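Local coordinates for uncharacterized protein (Legionella pneumophila subsp. pneumophila, PDB 5DGG), which is of unknown function but carries a LupA-type domain related to cysteine peptidases, and may take part in effector regulation, at residues D46-M56 against W64-P72. Sequence-based numbering, arbitrary orientation.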
ATOM      1  N   ASP A  46     -13.781  -9.101   2.563  1.00 27.00           N
ATOM      2  CA  ASP A  46     -12.896  -9.269   1.405  1.00 27.02           C
ATOM      3  C   ASP A  46     -11.955 -10.464   1.576  1.00 26.94           C
ATOM      4  O   ASP A  46     -11.757 -11.234   0.639  1.00 27.48           O
ATOM      5  CB  ASP A  46     -12.076  -8.001   1.211  1.00 27.96           C
ATOM      6  CG  ASP A  46     -12.913  -6.829   0.741  1.00 31.58           C
ATOM      7  OD1 ASP A  46     -14.004  -7.039   0.164  1.00 32.63           O
ATOM      8  OD2 ASP A  46     -12.448  -5.706   0.929  1.00 32.72           O
ATOM      9  N   VAL A  47     -11.407 -10.641   2.775  1.00 25.73           N
ATOM     10  CA  VAL A  47     -10.569 -11.784   3.059  1.00 28.63           C
ATOM     11  C   VAL A  47     -11.262 -13.080   2.709  1.00 30.19           C
ATOM     12  O   VAL A  47     -10.639 -13.955   2.146  1.00 30.77           O
ATOM     13  CB  VAL A  47     -10.065 -11.777   4.496  1.00 29.38           C
ATOM     14  CG1 VAL A  47      -9.554 -13.140   4.917  1.00 31.22           C
ATOM     15  CG2 VAL A  47      -8.959 -10.740   4.602  1.00 30.07           C
ATOM     16  N   PHE A  48     -12.550 -13.169   3.018  1.00 32.69           N
ATOM     17  CA  PHE A  48     -13.279 -14.399   2.870  1.00 33.35           C
ATOM     18  C   PHE A  48     -14.161 -14.412   1.639  1.00 36.83           C
ATOM     19  O   PHE A  48     -14.989 -15.323   1.469  1.00 39.74           O
ATOM     20  CB  PHE A  48     -14.056 -14.734   4.173  1.00 31.18           C
ATOM     21  CG  PHE A  48     -13.161 -15.067   5.316  1.00 30.91           C
ATOM     22  CD1 PHE A  48     -12.431 -16.236   5.316  1.00 29.17           C
ATOM     23  CD2 PHE A  48     -12.997 -14.175   6.394  1.00 29.98           C
ATOM     24  CE1 PHE A  48     -11.593 -16.512   6.350  1.00 29.63           C
ATOM     25  CE2 PHE A  48     -12.141 -14.458   7.432  1.00 29.21           C
ATOM     26  CZ  PHE A  48     -11.456 -15.647   7.422  1.00 30.03           C
ATOM     27  N   ASN A  49     -13.962 -13.465   0.725  1.00 36.45           N
ATOM     28  CA  ASN A  49     -14.753 -13.415  -0.474  1.00 36.82           C
ATOM     29  C   ASN A  49     -13.970 -14.059  -1.615  1.00 41.61           C
ATOM     30  O   ASN A  49     -12.853 -13.608  -1.945  1.00 36.77           O
ATOM     31  CB  ASN A  49     -15.135 -11.994  -0.841  1.00 39.27           C
ATOM     32  CG  ASN A  49     -15.935 -11.931  -2.132  1.00 40.08           C
ATOM     33  OD1 ASN A  49     -15.959 -12.907  -2.904  1.00 43.33           O
ATOM     34  ND2 ASN A  49     -16.577 -10.816  -2.381  1.00 40.76           N
ATOM     35  N   PRO A  50     -14.536 -15.145  -2.210  1.00 45.02           N
ATOM     36  CA  PRO A  50     -13.840 -15.893  -3.245  1.00 45.42           C
ATOM     37  C   PRO A  50     -13.416 -15.058  -4.445  1.00 40.45           C
ATOM     38  O   PRO A  50     -12.405 -15.365  -5.048  1.00 42.94           O
ATOM     39  CB  PRO A  50     -14.886 -16.949  -3.680  1.00 49.07           C
ATOM     40  CG  PRO A  50     -16.196 -16.388  -3.245  1.00 49.45           C
ATOM     41  CD  PRO A  50     -15.854 -15.743  -1.935  1.00 47.34           C
ATOM     42  N   GLU A  51     -14.174 -14.024  -4.769  1.00 40.39           N
ATOM     43  CA  GLU A  51     -13.905 -13.197  -5.948  1.00 43.73           C
ATOM     44  C   GLU A  51     -12.691 -12.230  -5.781  1.00 39.55           C
ATOM     45  O   GLU A  51     -12.188 -11.706  -6.772  1.00 42.52           O
ATOM     46  CB  GLU A  51     -15.142 -12.375  -6.314  1.00 49.80           C
ATOM     47  CG  GLU A  51     -16.426 -13.189  -6.567  1.00 59.33           C
ATOM     48  CD  GLU A  51     -17.570 -12.841  -5.606  1.00 63.08           C
ATOM     49  OE1 GLU A  51     -17.652 -11.678  -5.115  1.00 67.42           O
ATOM     50  OE2 GLU A  51     -18.403 -13.741  -5.348  1.00 71.65           O
ATOM     51  N   VAL A  52     -12.296 -11.981  -4.536  1.00 33.54           N
ATOM     52  CA  VAL A  52     -11.175 -11.116  -4.187  1.00 29.52           C
ATOM     53  C   VAL A  52      -9.945 -11.975  -4.021  1.00 28.56           C
ATOM     54  O   VAL A  52      -9.968 -12.980  -3.297  1.00 28.14           O
ATOM     55  CB  VAL A  52     -11.440 -10.409  -2.848  1.00 28.48           C
ATOM     56  CG1 VAL A  52     -10.191  -9.665  -2.375  1.00 28.12           C
ATOM     57  CG2 VAL A  52     -12.619  -9.485  -2.992  1.00 28.24           C
ATOM     58  N   HIS A  53      -8.873 -11.602  -4.714  1.00 26.03           N
ATOM     59  CA  HIS A  53      -7.634 -12.324  -4.588  1.00 27.16           C
ATOM     60  C   HIS A  53      -6.486 -11.497  -3.987  1.00 24.84           C
ATOM     61  O   HIS A  53      -5.556 -12.059  -3.423  1.00 25.78           O
ATOM     62  CB  HIS A  53      -7.193 -12.840  -5.928  1.00 28.58           C
ATOM     63  CG  HIS A  53      -6.121 -13.843  -5.793  1.00 32.13           C
ATOM     64  ND1 HIS A  53      -6.376 -15.155  -5.462  1.00 35.19           N
ATOM     65  CD2 HIS A  53      -4.778 -13.710  -5.811  1.00 33.21           C
ATOM     66  CE1 HIS A  53      -5.228 -15.806  -5.367  1.00 36.68           C
ATOM     67  NE2 HIS A  53      -4.245 -14.943  -5.551  1.00 35.41           N
ATOM     68  N   TYR A  54      -6.549 -10.181  -4.132  1.00 23.09           N
ATOM     69  CA  TYR A  54      -5.524  -9.297  -3.607  1.00 21.36           C
ATOM     70  C   TYR A  54      -6.174  -8.153  -2.831  1.00 22.35           C
ATOM     71  O   TYR A  54      -7.214  -7.646  -3.223  1.00 20.41           O
ATOM     72  CB  TYR A  54      -4.694  -8.696  -4.704  1.00 22.47           C
ATOM     73  CG  TYR A  54      -4.064  -9.666  -5.611  1.00 23.28           C
ATOM     74  CD1 TYR A  54      -2.862 -10.227  -5.270  1.00 23.35           C
ATOM     75  CD2 TYR A  54      -4.629  -9.994  -6.848  1.00 25.44           C
ATOM     76  CE1 TYR A  54      -2.241 -11.136  -6.070  1.00 25.18           C
ATOM     77  CE2 TYR A  54      -4.001 -10.941  -7.683  1.00 25.70           C
ATOM     78  CZ  TYR A  54      -2.780 -11.466  -7.282  1.00 26.95           C
ATOM     79  OH  TYR A  54      -2.034 -12.406  -8.002  1.00 29.63           O
ATOM     80  N   ILE A  55      -5.552  -7.761  -1.714  1.00 20.99           N
ATOM     81  CA  ILE A  55      -6.013  -6.637  -0.886  1.00 19.98           C
ATOM     82  C   ILE A  55      -4.807  -5.757  -0.575  1.00 19.57           C
ATOM     83  O   ILE A  55      -3.843  -6.264  -0.049  1.00 19.98           O
ATOM     84  CB  ILE A  55      -6.661  -7.119   0.422  1.00 20.40           C
ATOM     85  CG1 ILE A  55      -7.817  -8.075   0.141  1.00 21.70           C
ATOM     86  CG2 ILE A  55      -7.178  -5.909   1.160  1.00 21.16           C
ATOM     87  CD1 ILE A  55      -8.450  -8.792   1.315  1.00 22.45           C
ATOM     88  N   MET A  56      -4.858  -4.476  -0.949  1.00 18.83           N
ATOM     89  CA  MET A  56      -3.834  -3.499  -0.634  1.00 19.41           C
ATOM     90  C   MET A  56      -4.303  -2.527   0.456  1.00 19.67           C
ATOM     91  O   MET A  56      -5.445  -2.046   0.451  1.00 20.67           O
ATOM     92  CB  MET A  56      -3.472  -2.641  -1.830  1.00 20.32           C
ATOM     93  CG  MET A  56      -3.313  -3.332  -3.157  1.00 23.98           C
ATOM     94  SD  MET A  56      -2.518  -2.094  -4.212  1.00 26.71           S
ATOM     95  CE  MET A  56      -2.376  -3.104  -5.626  1.00 29.34           C
ATOM     96  N   TRP A  64       4.296   6.725   5.523  1.00 24.90           N
ATOM     97  CA  TRP A  64       3.413   5.810   4.805  1.00 24.83           C
ATOM     98  C   TRP A  64       4.128   4.527   4.452  1.00 24.08           C
ATOM     99  O   TRP A  64       5.305   4.539   4.079  1.00 24.67           O
ATOM    100  CB  TRP A  64       2.870   6.467   3.527  1.00 25.65           C
ATOM    101  CG  TRP A  64       1.924   7.613   3.863  1.00 26.56           C
ATOM    102  CD1 TRP A  64       2.208   8.960   3.835  1.00 27.21           C
ATOM    103  CD2 TRP A  64       0.578   7.491   4.263  1.00 25.09           C
ATOM    104  NE1 TRP A  64       1.106   9.686   4.214  1.00 27.93           N
ATOM    105  CE2 TRP A  64       0.080   8.813   4.468  1.00 27.96           C
ATOM    106  CE3 TRP A  64      -0.267   6.410   4.461  1.00 25.15           C
ATOM    107  CZ2 TRP A  64      -1.220   9.063   4.889  1.00 29.16           C
ATOM    108  CZ3 TRP A  64      -1.574   6.661   4.829  1.00 28.25           C
ATOM    109  CH2 TRP A  64      -2.038   7.987   5.072  1.00 26.80           C
ATOM    110  N   ARG A  65       3.415   3.429   4.636  1.00 22.26           N
ATOM    111  CA  ARG A  65       3.841   2.109   4.250  1.00 21.51           C
ATOM    112  C   ARG A  65       2.711   1.386   3.516  1.00 21.00           C
ATOM    113  O   ARG A  65       1.546   1.783   3.559  1.00 21.31           O
ATOM    114  CB  ARG A  65       4.275   1.318   5.496  1.00 22.36           C
ATOM    115  CG  ARG A  65       5.526   1.844   6.182  1.00 24.00           C
ATOM    116  CD  ARG A  65       5.846   1.038   7.429  1.00 26.26           C
ATOM    117  NE  ARG A  65       6.970   1.592   8.157  1.00 27.93           N
ATOM    118  CZ  ARG A  65       6.893   2.526   9.115  1.00 29.01           C
ATOM    119  NH1 ARG A  65       5.752   3.048   9.515  1.00 29.53           N
ATOM    120  NH2 ARG A  65       7.994   2.939   9.688  1.00 31.74           N
ATOM    121  N   GLY A  66       3.061   0.340   2.801  1.00 20.20           N
ATOM    122  CA  GLY A  66       2.081  -0.427   2.059  1.00 20.54           C
ATOM    123  C   GLY A  66       1.979  -1.855   2.535  1.00 19.83           C
ATOM    124  O   GLY A  66       2.964  -2.465   2.924  1.00 18.39           O
ATOM    125  N   VAL A  67       0.754  -2.351   2.593  1.00 18.30           N
ATOM    126  CA  VAL A  67       0.470  -3.705   2.934  1.00 18.68           C
ATOM    127  C   VAL A  67      -0.229  -4.377   1.766  1.00 19.10           C
ATOM    128  O   VAL A  67      -1.277  -3.871   1.290  1.00 19.68           O
ATOM    129  CB  VAL A  67      -0.464  -3.730   4.159  1.00 18.94           C
ATOM    130  CG1 VAL A  67      -0.945  -5.143   4.465  1.00 21.24           C
ATOM    131  CG2 VAL A  67       0.216  -3.096   5.328  1.00 20.59           C
ATOM    132  N   TYR A  68       0.297  -5.504   1.319  1.00 18.82           N
ATOM    133  CA  TYR A  68      -0.231  -6.237   0.152  1.00 20.13           C
ATOM    134  C   TYR A  68      -0.481  -7.682   0.511  1.00 19.95           C
ATOM    135  O   TYR A  68       0.468  -8.450   0.750  1.00 20.70           O
ATOM    136  CB  TYR A  68       0.698  -6.108  -1.079  1.00 19.70           C
ATOM    137  CG  TYR A  68       1.103  -4.698  -1.255  1.00 19.36           C
ATOM    138  CD1 TYR A  68       0.312  -3.849  -1.976  1.00 19.62           C
ATOM    139  CD2 TYR A  68       2.277  -4.201  -0.694  1.00 18.29           C
ATOM    140  CE1 TYR A  68       0.624  -2.527  -2.101  1.00 19.16           C
ATOM    141  CE2 TYR A  68       2.598  -2.882  -0.805  1.00 18.77           C
ATOM    142  CZ  TYR A  68       1.760  -2.042  -1.491  1.00 19.55           C
ATOM    143  OH  TYR A  68       2.073  -0.711  -1.687  1.00 19.83           O
ATOM    144  N   LEU A  69      -1.761  -8.043   0.558  1.00 19.40           N
ATOM    145  CA  LEU A  69      -2.181  -9.403   0.882  0.60 21.38           C
ATOM    146  C   LEU A  69      -2.591 -10.130  -0.386  1.00 21.53           C
ATOM    147  O   LEU A  69      -3.401  -9.608  -1.180  1.00 22.26           O
ATOM    148  CB  LEU A  69      -3.365  -9.384   1.876  0.60 22.46           C
ATOM    149  CG  LEU A  69      -3.927 -10.732   2.359  0.60 24.33           C
ATOM    150  CD1 LEU A  69      -2.974 -11.506   3.259  0.60 25.29           C
ATOM    151  CD2 LEU A  69      -5.231 -10.534   3.128  0.60 25.35           C
ATOM    152  N   SER A  70      -2.028 -11.306  -0.572  1.00 21.67           N
ATOM    153  CA  SER A  70      -2.303 -12.187  -1.687  1.00 23.65           C
ATOM    154  C   SER A  70      -2.856 -13.463  -1.117  1.00 26.00           C
ATOM    155  O   SER A  70      -2.271 -14.073  -0.203  1.00 25.63           O
ATOM    156  CB  SER A  70      -1.023 -12.537  -2.481  1.00 26.62           C
ATOM    157  OG  SER A  70      -0.445 -11.400  -3.002  1.00 29.71           O
ATOM    158  N   LYS A  71      -3.989 -13.902  -1.643  1.00 28.74           N
ATOM    159  CA  LYS A  71      -4.603 -15.179  -1.222  1.00 32.18           C
ATOM    160  C   LYS A  71      -3.910 -16.377  -1.816  1.00 37.78           C
ATOM    161  O   LYS A  71      -3.135 -16.249  -2.802  1.00 37.37           O
ATOM    162  CB  LYS A  71      -6.063 -15.177  -1.620  1.00 34.00           C
ATOM    163  CG  LYS A  71      -6.859 -14.248  -0.779  1.00 32.04           C
ATOM    164  CD  LYS A  71      -8.329 -14.490  -0.991  1.00 35.42           C
ATOM    165  CE  LYS A  71      -9.117 -13.369  -0.400  1.00 31.75           C
ATOM    166  NZ  LYS A  71     -10.559 -13.693  -0.577  1.00 34.40           N
ATOM    167  N   PRO A  72      -4.164 -17.585  -1.238  1.00 46.13           N
ATOM    168  CA  PRO A  72      -3.452 -18.782  -1.774  1.00 49.93           C
ATOM    169  C   PRO A  72      -3.778 -19.137  -3.244  1.00 49.63           C
ATOM    170  O   PRO A  72      -4.914 -18.968  -3.683  1.00 46.65           O
ATOM    171  CB  PRO A  72      -3.864 -19.916  -0.814  1.00 52.78           C
ATOM    172  CG  PRO A  72      -5.050 -19.412  -0.051  1.00 50.57           C
ATOM    173  CD  PRO A  72      -5.044 -17.911  -0.099  1.00 48.37           C
TER
HETATM  174  O   HOH W   1      -1.568 -15.770  -5.311  1.00 44.26           O
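The imidazole of His-53 has Lys-71 CB over one face, a CH-pi contact 4.1 Å from the ring centroid; at its edge Pro-72 O lies near the plane, 3.6 Å from CE1, and a water in the plane links NE2 to Lys-71 O. Tyr-54 carries His-53 CD2 on one face of its ring and Ser-70 OG at the edge, and also stacks with Phe-147; Tyr-68 takes Met-56 SD in its own plane, 3.8 Å from CE1, a Met-aromatic contact. These rings decorate an antiparallel beta hairpin, 54-60 and 65-70, the second and third strands of the five-stranded mixed sheet of a LupA-type domain, related by family to the cysteine peptidases of clan CA. Ile-55 and Leu-69 form its hydrogen-bonded pair, the bond from Leu-69 N to Ile-55 O being nearly straight at 174°. Tyr-54, Met-56, Tyr-68 and Ser-70 turn to the side of helix 132-146, where Tyr-68 OH bonds to Ser-140. On the other side, in the conformer described, Leu-69 CD2 touches both Ile-55 CD1 and Val-47 CG2, on the same side of it, bringing the end of helix 33-47 against the hairpin. Beyond the strand, the bond from Lys-71 N to His-53 O continues the pairing. The lysine side chain, extended beyond CG, reaches into the loop 48-53 that joins helix to strand, and its ammonium gathers backbone carbonyls that probably stabilise its charge. Val-52 O receives a weak bond, Asp-46 O one in its carbonyl plane, and Val-47 O meets NZ at 2.7 Å from well above its carbonyl plane.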